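Local coordinates for protein glutathione s-transferase S2 (Nilaparvata lugens, PDB 5H5L) that binds glutathione and, as a sigma-class glutathione transferase also named prostaglandin D synthase, probably conjugates the tripeptide to electrophilic substrates, at residues B[119-123]-B[124-128]; B[185-188]-B[189-192]; B[178-181]-B[182-186]. All blocks are in the same frame, centred on the assembly; numbering follows the deposited sequence.

Contact 1: residues B[119-123]-B[124-128]; sequences ETLLN and ETVPF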
# COMPACT_ATOMS: atom_id res chain seq x y z
N GLU B 119 -20.66 -4.26 13.42
CA GLU B 119 -21.02 -3.23 14.38
C GLU B 119 -19.84 -2.31 14.66
O GLU B 119 -19.97 -1.08 14.66
CB GLU B 119 -21.51 -3.87 15.68
CG GLU B 119 -21.59 -2.90 16.89
CD GLU B 119 -20.34 -2.89 17.78
OE1 GLU B 119 -19.67 -3.95 17.91
OE2 GLU B 119 -20.03 -1.82 18.38
N THR B 120 -18.69 -2.90 14.99
CA THR B 120 -17.50 -2.08 15.22
C THR B 120 -17.18 -1.26 13.98
O THR B 120 -16.91 -0.05 14.06
CB THR B 120 -16.33 -2.97 15.62
OG1 THR B 120 -16.67 -3.68 16.82
CG2 THR B 120 -15.05 -2.15 15.85
N LEU B 121 -17.21 -1.91 12.81
CA LEU B 121 -16.97 -1.24 11.54
C LEU B 121 -17.90 -0.05 11.36
O LEU B 121 -17.46 1.08 11.11
CB LEU B 121 -17.14 -2.25 10.41
CG LEU B 121 -17.03 -1.76 8.99
CD1 LEU B 121 -15.64 -1.09 8.74
CD2 LEU B 121 -17.25 -2.98 8.10
N LEU B 122 -19.20 -0.26 11.53
CA LEU B 122 -20.13 0.82 11.23
C LEU B 122 -20.13 1.91 12.30
O LEU B 122 -20.26 3.09 11.97
CB LEU B 122 -21.53 0.26 11.03
CG LEU B 122 -21.76 -0.55 9.78
CD1 LEU B 122 -23.11 -1.26 9.82
CD2 LEU B 122 -21.67 0.38 8.58
N ASN B 123 -19.95 1.58 13.57
CA ASN B 123 -20.09 2.61 14.60
C ASN B 123 -18.77 3.13 15.18
O ASN B 123 -18.79 4.15 15.85
CB ASN B 123 -20.99 2.10 15.73
CG ASN B 123 -22.31 1.48 15.21
OD1 ASN B 123 -22.72 1.72 14.08
ND2 ASN B 123 -22.98 0.72 16.06
N GLU B 124 -17.63 2.49 14.92
CA GLU B 124 -16.35 3.05 15.32
C GLU B 124 -15.40 3.30 14.16
O GLU B 124 -14.92 4.43 13.97
CB GLU B 124 -15.73 2.14 16.38
CG GLU B 124 -16.35 2.39 17.80
CD GLU B 124 -17.05 1.17 18.39
OE1 GLU B 124 -16.56 0.04 18.17
OE2 GLU B 124 -18.09 1.35 19.07
N THR B 125 -15.16 2.30 13.31
CA THR B 125 -14.12 2.42 12.29
C THR B 125 -14.49 3.42 11.20
O THR B 125 -13.67 4.28 10.84
CB THR B 125 -13.85 1.06 11.67
OG1 THR B 125 -13.57 0.14 12.72
CG2 THR B 125 -12.63 1.12 10.74
N VAL B 126 -15.66 3.28 10.59
CA VAL B 126 -16.09 4.23 9.58
C VAL B 126 -16.09 5.66 10.11
O VAL B 126 -15.49 6.54 9.47
CB VAL B 126 -17.46 3.81 9.00
CG1 VAL B 126 -18.02 4.88 8.12
CG2 VAL B 126 -17.32 2.50 8.26
N PRO B 127 -16.73 5.98 11.24
CA PRO B 127 -16.62 7.37 11.72
C PRO B 127 -15.18 7.83 11.94
O PRO B 127 -14.83 8.97 11.60
CB PRO B 127 -17.41 7.35 13.05
CG PRO B 127 -18.32 6.19 12.95
CD PRO B 127 -17.61 5.17 12.11
N PHE B 128 -14.33 6.97 12.50
CA PHE B 128 -12.96 7.39 12.77
C PHE B 128 -12.29 7.85 11.48
O PHE B 128 -11.81 8.99 11.38
CB PHE B 128 -12.17 6.26 13.43
CG PHE B 128 -10.72 6.60 13.67
CD1 PHE B 128 -10.33 7.23 14.82
CD2 PHE B 128 -9.77 6.33 12.69
CE1 PHE B 128 -9.00 7.56 15.03
CE2 PHE B 128 -8.45 6.66 12.89
CZ PHE B 128 -8.06 7.28 14.06

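Contact 2: residues B[185-188]-B[189-192]; sequences VNLP and KIKA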
# COMPACT_ATOMS: atom_id res chain seq x y z
N VAL B 185 -17.77 10.61 -10.42
CA VAL B 185 -18.60 9.77 -11.28
C VAL B 185 -19.21 10.53 -12.44
O VAL B 185 -19.80 9.89 -13.33
CB VAL B 185 -19.74 9.06 -10.53
CG1 VAL B 185 -19.18 8.27 -9.40
CG2 VAL B 185 -20.80 10.09 -10.04
N ASN B 186 -19.06 11.86 -12.48
CA ASN B 186 -19.52 12.67 -13.59
C ASN B 186 -18.41 13.15 -14.50
O ASN B 186 -18.69 13.82 -15.49
CB ASN B 186 -20.32 13.87 -13.07
CG ASN B 186 -21.76 13.49 -12.74
OD1 ASN B 186 -22.54 13.15 -13.64
ND2 ASN B 186 -22.10 13.49 -11.45
N LEU B 187 -17.16 12.80 -14.21
CA LEU B 187 -16.13 12.94 -15.22
C LEU B 187 -16.59 12.19 -16.47
O LEU B 187 -17.06 11.05 -16.36
CB LEU B 187 -14.79 12.39 -14.70
CG LEU B 187 -14.26 13.20 -13.51
CD1 LEU B 187 -13.05 12.53 -12.75
CD2 LEU B 187 -13.87 14.60 -13.97
N PRO B 188 -16.54 12.81 -17.65
CA PRO B 188 -17.26 12.25 -18.80
C PRO B 188 -16.88 10.81 -19.10
O PRO B 188 -17.76 9.95 -19.28
CB PRO B 188 -16.86 13.19 -19.94
CG PRO B 188 -16.49 14.44 -19.30
CD PRO B 188 -15.95 14.13 -17.95
N LYS B 189 -15.59 10.51 -19.12
CA LYS B 189 -15.19 9.16 -19.47
C LYS B 189 -15.53 8.19 -18.36
O LYS B 189 -15.91 7.05 -18.62
CB LYS B 189 -13.72 9.14 -19.84
CG LYS B 189 -13.45 10.01 -21.09
CD LYS B 189 -12.01 10.46 -21.23
CE LYS B 189 -11.53 11.21 -19.96
NZ LYS B 189 -10.72 12.45 -20.20
N ILE B 190 -15.48 8.63 -17.10
CA ILE B 190 -15.88 7.72 -16.05
C ILE B 190 -17.39 7.51 -16.10
O ILE B 190 -17.89 6.37 -16.03
CB ILE B 190 -15.38 8.24 -14.69
CG1 ILE B 190 -13.82 8.16 -14.68
CG2 ILE B 190 -16.01 7.45 -13.57
CD1 ILE B 190 -13.12 8.72 -13.45
N LYS B 191 -18.14 8.59 -16.30
CA LYS B 191 -19.58 8.52 -16.50
C LYS B 191 -19.95 7.53 -17.59
O LYS B 191 -20.81 6.66 -17.42
CB LYS B 191 -20.08 9.92 -16.86
CG LYS B 191 -21.56 10.15 -16.63
CD LYS B 191 -21.92 11.59 -16.94
CE LYS B 191 -23.39 11.86 -16.69
NZ LYS B 191 -24.24 11.10 -17.64
N ALA B 192 -19.34 7.69 -18.76
CA ALA B 192 -19.53 6.75 -19.85
C ALA B 192 -19.29 5.32 -19.39
O ALA B 192 -20.11 4.43 -19.65
CB ALA B 192 -18.58 7.10 -21.00

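Contact 3: residues B[178-181]-B[182-186]; sequences KALN and DKVVN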
# COMPACT_ATOMS: atom_id res chain seq x y z
N LYS B 178 -19.20 12.78 -0.14
CA LYS B 178 -20.27 12.62 -1.12
C LYS B 178 -20.12 13.61 -2.28
O LYS B 178 -20.42 13.28 -3.43
CB LYS B 178 -21.63 12.78 -0.44
CG LYS B 178 -22.82 12.74 -1.38
CD LYS B 178 -23.00 11.36 -1.98
CE LYS B 178 -24.19 11.33 -2.92
NZ LYS B 178 -24.26 10.07 -3.69
N ALA B 179 -19.68 14.84 -1.98
CA ALA B 179 -19.39 15.84 -3.01
C ALA B 179 -18.25 15.40 -3.95
O ALA B 179 -18.30 15.65 -5.16
CB ALA B 179 -19.01 17.14 -2.34
N LEU B 180 -17.18 14.82 -3.40
CA LEU B 180 -16.13 14.28 -4.27
C LEU B 180 -16.67 13.11 -5.09
O LEU B 180 -16.35 12.97 -6.28
CB LEU B 180 -14.95 13.85 -3.42
CG LEU B 180 -13.73 13.24 -4.10
CD1 LEU B 180 -13.12 14.21 -5.12
CD2 LEU B 180 -12.77 12.81 -3.04
N ASN B 181 -17.50 12.28 -4.47
CA ASN B 181 -18.09 11.16 -5.18
C ASN B 181 -18.85 11.62 -6.40
O ASN B 181 -18.71 11.05 -7.49
CB ASN B 181 -19.04 10.38 -4.28
CG ASN B 181 -19.85 9.37 -5.06
OD1 ASN B 181 -19.47 8.20 -5.17
ND2 ASN B 181 -20.94 9.83 -5.68
N ASP B 182 -19.70 12.64 -6.23
CA ASP B 182 -20.54 13.08 -7.34
C ASP B 182 -19.69 13.69 -8.44
O ASP B 182 -19.98 13.52 -9.63
CB ASP B 182 -21.57 14.10 -6.86
CG ASP B 182 -22.52 13.51 -5.82
OD1 ASP B 182 -22.65 12.26 -5.75
OD2 ASP B 182 -23.14 14.29 -5.08
N LYS B 183 -18.61 14.36 -8.06
CA LYS B 183 -17.70 14.98 -9.03
C LYS B 183 -16.98 13.92 -9.86
O LYS B 183 -16.84 14.06 -11.07
CB LYS B 183 -16.74 15.86 -8.25
CG LYS B 183 -15.64 16.49 -9.00
CD LYS B 183 -15.22 17.80 -8.32
CE LYS B 183 -14.91 17.66 -6.83
NZ LYS B 183 -14.76 19.00 -6.15
N VAL B 184 -16.54 12.83 -9.23
CA VAL B 184 -15.74 11.86 -9.96
C VAL B 184 -16.62 11.07 -10.90
O VAL B 184 -16.29 10.87 -12.07
CB VAL B 184 -14.97 10.93 -9.00
CG1 VAL B 184 -14.46 9.72 -9.75
CG2 VAL B 184 -13.80 11.70 -8.35
N VAL B 185 -17.77 10.61 -10.42
CA VAL B 185 -18.60 9.77 -11.28
C VAL B 185 -19.21 10.53 -12.44
O VAL B 185 -19.80 9.89 -13.33
CB VAL B 185 -19.74 9.06 -10.53
CG1 VAL B 185 -19.18 8.27 -9.40
CG2 VAL B 185 -20.80 10.09 -10.04
N ASN B 186 -19.06 11.86 -12.48
CA ASN B 186 -19.52 12.67 -13.59
C ASN B 186 -18.41 13.15 -14.50
O ASN B 186 -18.69 13.82 -15.49
CB ASN B 186 -20.32 13.87 -13.07
CG ASN B 186 -21.76 13.49 -12.74
OD1 ASN B 186 -22.54 13.15 -13.64
ND2 ASN B 186 -22.10 13.49 -11.45

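Contact 1: residues B[119-123]-B[124-128]
Leu121 and Val126 meet on the buried side of helix 111-139, where CD1 of Leu121 lies 4.0 Å from CG2 of Val126 with the two side chains crossing at a slant. Leu121 reaches forward because its CG stands anti to the backbone N (chi1 176°). Branched apolar residues suit this side, since Phe98 of helix 82-106 covers Val126 and Trp167 covers Leu121. Val126 N bonds to Leu121 O at 2.9 Å, nearly straight, and Thr125 N to Thr120 O at 3.0 Å, both five residues back. Thr120 O also accepts Glu124 N at 2.8 Å, from the opposite face of its plane. Pro127 has no N-H to give, and its CD sits 3.4 Å from Leu122 O. The exposed side is looser: Glu124 OE1 lies 3.5 Å from Thr120 CG2, while the carboxylates of Glu119 and Glu124, their planes 72° apart, approach to 3.8 Å between the two OE2 atoms. This like-charged pair probably repels weakly; both residues are exposed, where solvent can screen the charges. Bonds from residue i+5 back to i mark a pi-type turn, and Pro127 then kinks the helix, all within the helical C-terminal domain of a glutathione transferase.

Contact 2: residues B[185-188]-B[189-192]
Lys189 follows Pro188 in the first turn of helix 188-196, and its ammonium end leaves this contact for a cation-pi interaction with Tyr24, so a long, flexible chain suits the place. Ile190 comes next and turns inward. Its CD1 lies 3.9 Å from CD1 of Leu187, the two chains side by side and pointing the same way, and its CG2 comes within 4.2 Å of Val185 CA. Trp20 of helix 15-25 and Ile154 of helix 151-164 cover this branched residue. Leu187 is the N-cap, and Pro188 fits the first helical position because its N would have no helix acceptor to serve. Lys191 then closes the turn: its N bonds to Leu187 O at 2.7 Å, with an N-H...O angle of 176°. With CG anti to the backbone N (chi1 -160°), the lysine chain runs back past the preceding loop, CG 3.7 Å from Val185 O and CE 3.4 Å from Asn186 OD1, before NZ pairs with Glu195. Asn186 gives its own ND2 to Asp182 O. At Ala192 the regular pattern continues, N bonding to Pro188 O at 2.8 Å, while its small CB rests 3.4 Å from that same oxygen.

Contact 3: residues B[178-181]-B[182-186]
Lys178 and Asp182 face each other one turn apart on helix 175-185, and the aspartate is best followed outward from its backbone. CB lies 3.7 Å from Lys178 O. With CG beside the backbone N (chi1 -61°), the carboxylate folds back over the preceding turn, and CG comes 3.2 Å from that same carbonyl oxygen. OD2 lies 3.3 Å from Lys178 O, two acceptors that form no bond, and near Lys178 CE. OD1 carries the polar contacts: Lys178 NZ makes a weak salt bridge to it at 3.4 Å, and Asn181 ND2 a hydrogen bond at 3.0 Å. The amide meets OD1 on its anti side, 28° out of the carboxylate plane, with the two flat groups turned 81° apart. Asn181 suits this place by offering an N-H to the aspartate while its side chain packs on Ile157 and Ile171. On the inward face Leu180 CD1 and Val184 CG2 lie side by side 4.1 Å apart, against helix 151-164. Replacing Asp182 by an alanine removes the carboxylate and would probably leave the Asn181 amide freer to turn and the Lys178 ammonium without this counter-charge. One carboxylate oxygen shared by a cation and an amide probably favours the charged form, though the nearby Lys178 carbonyl oxygen works against it and the lysine bond is long and weak.

All three contacts are local turns of the helical C-terminal domain, but they differ in setting. Contact 1 stands apart on helix 111-139, with nearest atoms about 11 Å from contact 3 and about 18 Å from contact 2. Contacts 2 and 3 are continuous: they share Val185 and Asn186, and Ile190 CG2 packs 3.7 Å from Val184 O where helix 175-185 gives way to helix 188-196. Contact 2 is a surface contact, whereas contacts 1 and 3 are partly buried, each with an apolar inward face. Their polar sides contrast: contact 1 brings two carboxylates together, contact 3 pairs opposite charges, weakly, within one helix, and contact 2 sends both lysine ammonium groups to partners beyond its segments.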